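Local coordinates for protein alpha-L-rhamnosidase (Klebsiella oxytoca, PDB 4XHC) that hydrolytically removes terminal alpha-L-rhamnose residues from rhamnosides, as a two-domain glycoside hydrolase of family GH78, at residues Y142-S147 against P517-I523. Numbering follows the deposited sequence.
Sequences YQGWLS and PYGSKLI. With RAM (alpha-L-rhamnopyranose), chain C.
Gly144 and Gly519 bring the two loops together, their CA atoms 4.5 Å apart, and Trp145 N, one residue after Gly144, donates to Tyr518 O, one residue before Gly519, a 3.2 Å bond lying in the carbonyl plane. At the edge of the rhamnose pocket, residues 142-147, from the loop joining strands 122-129 and 153-158 of the N-terminal beta domain, meet 517-523, a loop of the catalytic domain, which in this family is an (alpha/alpha)6 barrel. Past Gly519, with its positive phi, the chain folds into a type I turn from Ser520 to Ile523, and Ser520 OG accepts from Leu522 N in an ST turn.

The indole of Trp145 reaches back along 517-518: its NE1 donates to Pro517 O at 2.9 Å, with the acceptor tilted somewhat out of the ring plane. The backbone and indole N-H groups of Trp145 thus take the consecutive carbonyls of Tyr518 and Pro517. Tyr518 turns its edge toward the face of the six-membered Trp145 ring in an offset edge-to-face pair, planes at 63°. Leu146 CD1 sits over one face of the Tyr518 ring, 3.7 Å from its centroid, a CH-pi contact, while Pro517 CG covers the opposite face.

At the other end, with CG anti to the backbone N (chi1 169°), the Tyr142 ring reaches the turn. The ring edge meets Ser520 CB, and Ile523 CD1 packs obliquely against its CZ and OH. Tyr142 OH donates to Leu146 O, four residues further along its own loop, with the donor above the carbonyl plane of Leu146.

With Leu146 and Pro517 on its two faces and Trp145 at its edge, the Tyr518 ring directs its hydroxyl into the pocket, where Glu506 OE2 is a hydrogen-bonding partner and rhamnose O1 donates to Tyr518 OH across 3.0 Å.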
ATOM      1  N   TYR A 142       3.021 -18.794  -2.895  1.00 54.99           N
ATOM      2  CA  TYR A 142       2.077 -19.405  -1.956  1.00 54.49           C
ATOM      3  C   TYR A 142       0.913 -20.082  -2.691  1.00 55.72           C
ATOM      4  O   TYR A 142       0.273 -19.448  -3.510  1.00 56.63           O
ATOM      5  CB  TYR A 142       1.533 -18.350  -0.989  1.00 51.94           C
ATOM      6  CG  TYR A 142       0.365 -18.869  -0.192  1.00 50.72           C
ATOM      7  CD1 TYR A 142       0.570 -19.766   0.841  1.00 50.76           C
ATOM      8  CD2 TYR A 142      -0.939 -18.487  -0.484  1.00 48.82           C
ATOM      9  CE1 TYR A 142      -0.485 -20.255   1.578  1.00 50.15           C
ATOM     10  CE2 TYR A 142      -2.006 -18.969   0.251  1.00 48.26           C
ATOM     11  CZ  TYR A 142      -1.770 -19.856   1.282  1.00 48.63           C
ATOM     12  OH  TYR A 142      -2.800 -20.356   2.019  1.00 46.45           O
ATOM     13  N   GLN A 143       0.671 -21.364  -2.420  1.00 58.26           N
ATOM     14  CA  GLN A 143      -0.370 -22.136  -3.126  1.00 61.08           C
ATOM     15  C   GLN A 143      -1.303 -22.896  -2.174  1.00 60.67           C
ATOM     16  O   GLN A 143      -1.562 -24.093  -2.351  1.00 64.32           O
ATOM     17  CB  GLN A 143       0.289 -23.164  -4.067  1.00 64.99           C
ATOM     18  CG  GLN A 143       1.394 -22.656  -4.996  1.00 67.46           C
ATOM     19  CD  GLN A 143       0.865 -22.046  -6.289  1.00 70.31           C
ATOM     20  OE1 GLN A 143       0.182 -22.718  -7.086  1.00 73.45           O
ATOM     21  NE2 GLN A 143       1.210 -20.781  -6.528  1.00 69.60           N
ATOM     22  N   GLY A 144      -1.828 -22.195  -1.186  1.00 57.11           N
ATOM     23  CA  GLY A 144      -2.600 -22.808  -0.112  1.00 56.33           C
ATOM     24  C   GLY A 144      -4.082 -22.499  -0.117  1.00 54.77           C
ATOM     25  O   GLY A 144      -4.532 -21.650  -0.870  1.00 54.39           O
ATOM     26  N   TRP A 145      -4.836 -23.167   0.760  1.00 54.15           N
ATOM     27  CA  TRP A 145      -6.285 -22.971   0.853  1.00 53.15           C
ATOM     28  C   TRP A 145      -6.733 -21.905   1.881  1.00 51.93           C
ATOM     29  O   TRP A 145      -7.899 -21.549   1.908  1.00 51.97           O
ATOM     30  CB  TRP A 145      -7.013 -24.302   1.082  1.00 54.97           C
ATOM     31  CG  TRP A 145      -6.746 -25.027   2.398  1.00 56.18           C
ATOM     32  CD1 TRP A 145      -5.833 -26.020   2.642  1.00 56.11           C
ATOM     33  CD2 TRP A 145      -7.462 -24.837   3.625  1.00 56.94           C
ATOM     34  NE1 TRP A 145      -5.932 -26.438   3.953  1.00 56.80           N
ATOM     35  CE2 TRP A 145      -6.921 -25.728   4.576  1.00 56.53           C
ATOM     36  CE3 TRP A 145      -8.500 -23.990   4.012  1.00 57.19           C
ATOM     37  CZ2 TRP A 145      -7.382 -25.788   5.889  1.00 57.61           C
ATOM     38  CZ3 TRP A 145      -8.966 -24.055   5.314  1.00 57.58           C
ATOM     39  CH2 TRP A 145      -8.408 -24.947   6.236  1.00 58.69           C
ATOM     40  N   LEU A 146      -5.826 -21.389   2.711  1.00 49.69           N
ATOM     41  CA  LEU A 146      -6.100 -20.151   3.442  1.00 48.39           C
ATOM     42  C   LEU A 146      -5.838 -18.962   2.518  1.00 48.20           C
ATOM     43  O   LEU A 146      -5.073 -19.071   1.549  1.00 48.83           O
ATOM     44  CB  LEU A 146      -5.223 -20.020   4.687  1.00 48.66           C
ATOM     45  CG  LEU A 146      -5.547 -20.942   5.851  1.00 50.29           C
ATOM     46  CD1 LEU A 146      -4.608 -20.644   7.005  1.00 50.45           C
ATOM     47  CD2 LEU A 146      -6.992 -20.783   6.299  1.00 51.22           C
ATOM     48  N   SER A 147      -6.456 -17.827   2.833  1.00 46.66           N
ATOM     49  CA  SER A 147      -6.271 -16.617   2.047  1.00 46.17           C
ATOM     50  C   SER A 147      -4.842 -16.122   2.119  1.00 45.43           C
ATOM     51  O   SER A 147      -4.275 -16.026   3.205  1.00 44.25           O
ATOM     52  CB  SER A 147      -7.198 -15.512   2.538  1.00 46.85           C
ATOM     53  OG  SER A 147      -6.985 -14.310   1.811  1.00 46.60           O
ATOM     54  N   PRO A 517      -0.737 -28.037   7.207  1.00 43.33           N
ATOM     55  CA  PRO A 517      -2.062 -28.436   6.748  1.00 43.41           C
ATOM     56  C   PRO A 517      -2.665 -27.439   5.772  1.00 42.83           C
ATOM     57  O   PRO A 517      -3.630 -27.768   5.106  1.00 43.70           O
ATOM     58  CB  PRO A 517      -2.887 -28.448   8.037  1.00 43.57           C
ATOM     59  CG  PRO A 517      -2.255 -27.402   8.899  1.00 43.18           C
ATOM     60  CD  PRO A 517      -0.781 -27.473   8.575  1.00 43.64           C
ATOM     61  N   TYR A 518      -2.118 -26.225   5.716  1.00 42.25           N
ATOM     62  CA  TYR A 518      -2.646 -25.151   4.873  1.00 40.95           C
ATOM     63  C   TYR A 518      -1.997 -25.124   3.490  1.00 41.74           C
ATOM     64  O   TYR A 518      -2.518 -24.481   2.586  1.00 42.55           O
ATOM     65  CB  TYR A 518      -2.486 -23.802   5.586  1.00 39.36           C
ATOM     66  CG  TYR A 518      -2.957 -23.832   7.022  1.00 38.37           C
ATOM     67  CD1 TYR A 518      -4.250 -24.197   7.339  1.00 38.11           C
ATOM     68  CD2 TYR A 518      -2.094 -23.513   8.070  1.00 38.68           C
ATOM     69  CE1 TYR A 518      -4.678 -24.235   8.656  1.00 38.17           C
ATOM     70  CE2 TYR A 518      -2.509 -23.548   9.394  1.00 38.13           C
ATOM     71  CZ  TYR A 518      -3.806 -23.906   9.690  1.00 37.94           C
ATOM     72  OH  TYR A 518      -4.238 -23.907  11.010  1.00 36.40           O
ATOM     73  N   GLY A 519      -0.867 -25.819   3.331  1.00 41.94           N
ATOM     74  CA  GLY A 519      -0.181 -25.927   2.043  1.00 42.27           C
ATOM     75  C   GLY A 519       1.003 -24.990   1.850  1.00 43.10           C
ATOM     76  O   GLY A 519       1.512 -24.884   0.746  1.00 42.80           O
ATOM     77  N   SER A 520       1.453 -24.328   2.919  1.00 43.23           N
ATOM     78  CA  SER A 520       2.716 -23.595   2.917  1.00 45.05           C
ATOM     79  C   SER A 520       3.131 -23.255   4.323  1.00 44.26           C
ATOM     80  O   SER A 520       2.331 -22.781   5.110  1.00 43.17           O
ATOM     81  CB  SER A 520       2.575 -22.300   2.134  1.00 47.75           C
ATOM     82  OG  SER A 520       3.749 -21.511   2.204  1.00 49.17           O
ATOM     83  N   LYS A 521       4.395 -23.487   4.645  1.00 46.87           N
ATOM     84  CA  LYS A 521       4.884 -23.231   5.998  1.00 47.03           C
ATOM     85  C   LYS A 521       4.915 -21.723   6.262  1.00 47.06           C
ATOM     86  O   LYS A 521       4.996 -21.308   7.409  1.00 45.16           O
ATOM     87  CB  LYS A 521       6.264 -23.883   6.204  1.00 49.83           C
ATOM     88  CG  LYS A 521       7.415 -23.024   5.711  1.00 54.41           C
ATOM     89  CD  LYS A 521       8.602 -23.781   5.127  1.00 58.05           C
ATOM     90  CE  LYS A 521       9.369 -22.813   4.225  1.00 61.40           C
ATOM     91  NZ  LYS A 521      10.651 -23.348   3.709  1.00 64.98           N
ATOM     92  N   LEU A 522       4.842 -20.915   5.196  1.00 48.85           N
ATOM     93  CA  LEU A 522       4.779 -19.451   5.304  1.00 49.47           C
ATOM     94  C   LEU A 522       3.546 -18.948   6.029  1.00 47.53           C
ATOM     95  O   LEU A 522       3.586 -17.899   6.652  1.00 51.04           O
ATOM     96  CB  LEU A 522       4.741 -18.791   3.931  1.00 52.08           C
ATOM     97  CG  LEU A 522       5.919 -18.934   2.979  1.00 54.99           C
ATOM     98  CD1 LEU A 522       5.610 -18.166   1.698  1.00 56.77           C
ATOM     99  CD2 LEU A 522       7.199 -18.458   3.632  1.00 55.76           C
ATOM    100  N   ILE A 523       2.440 -19.666   5.908  1.00 46.06           N
ATOM    101  CA  ILE A 523       1.185 -19.209   6.470  1.00 44.31           C
ATOM    102  C   ILE A 523       0.835 -19.927   7.770  1.00 42.50           C
ATOM    103  O   ILE A 523      -0.174 -19.630   8.386  1.00 42.08           O
ATOM    104  CB  ILE A 523       0.055 -19.312   5.423  1.00 44.65           C
ATOM    105  CG1 ILE A 523      -0.992 -18.234   5.671  1.00 45.47           C
ATOM    106  CG2 ILE A 523      -0.575 -20.690   5.402  1.00 43.87           C
ATOM    107  CD1 ILE A 523      -1.811 -17.908   4.446  1.00 46.62           C
TER
HETATM  108  C1  RAM C 900      -7.034 -23.368  12.933  1.00 42.92           C
HETATM  109  C2  RAM C 900      -6.127 -22.826  14.020  1.00 43.00           C
HETATM  110  C3  RAM C 900      -6.863 -22.756  15.346  1.00 44.08           C
HETATM  111  C4  RAM C 900      -7.696 -24.014  15.523  1.00 44.03           C
HETATM  112  C5  RAM C 900      -8.808 -24.012  14.487  1.00 45.45           C
HETATM  113  C6  RAM C 900      -9.209 -25.395  14.038  1.00 47.24           C
HETATM  114  O1  RAM C 900      -6.818 -22.635  11.792  1.00 43.00           O
HETATM  115  O2  RAM C 900      -5.050 -23.740  14.139  1.00 43.68           O
HETATM  116  O3  RAM C 900      -5.942 -22.629  16.431  1.00 46.08           O
HETATM  117  O4  RAM C 900      -8.273 -24.048  16.815  1.00 43.03           O
HETATM  118  O5  RAM C 900      -8.400 -23.269  13.317  1.00 45.97           O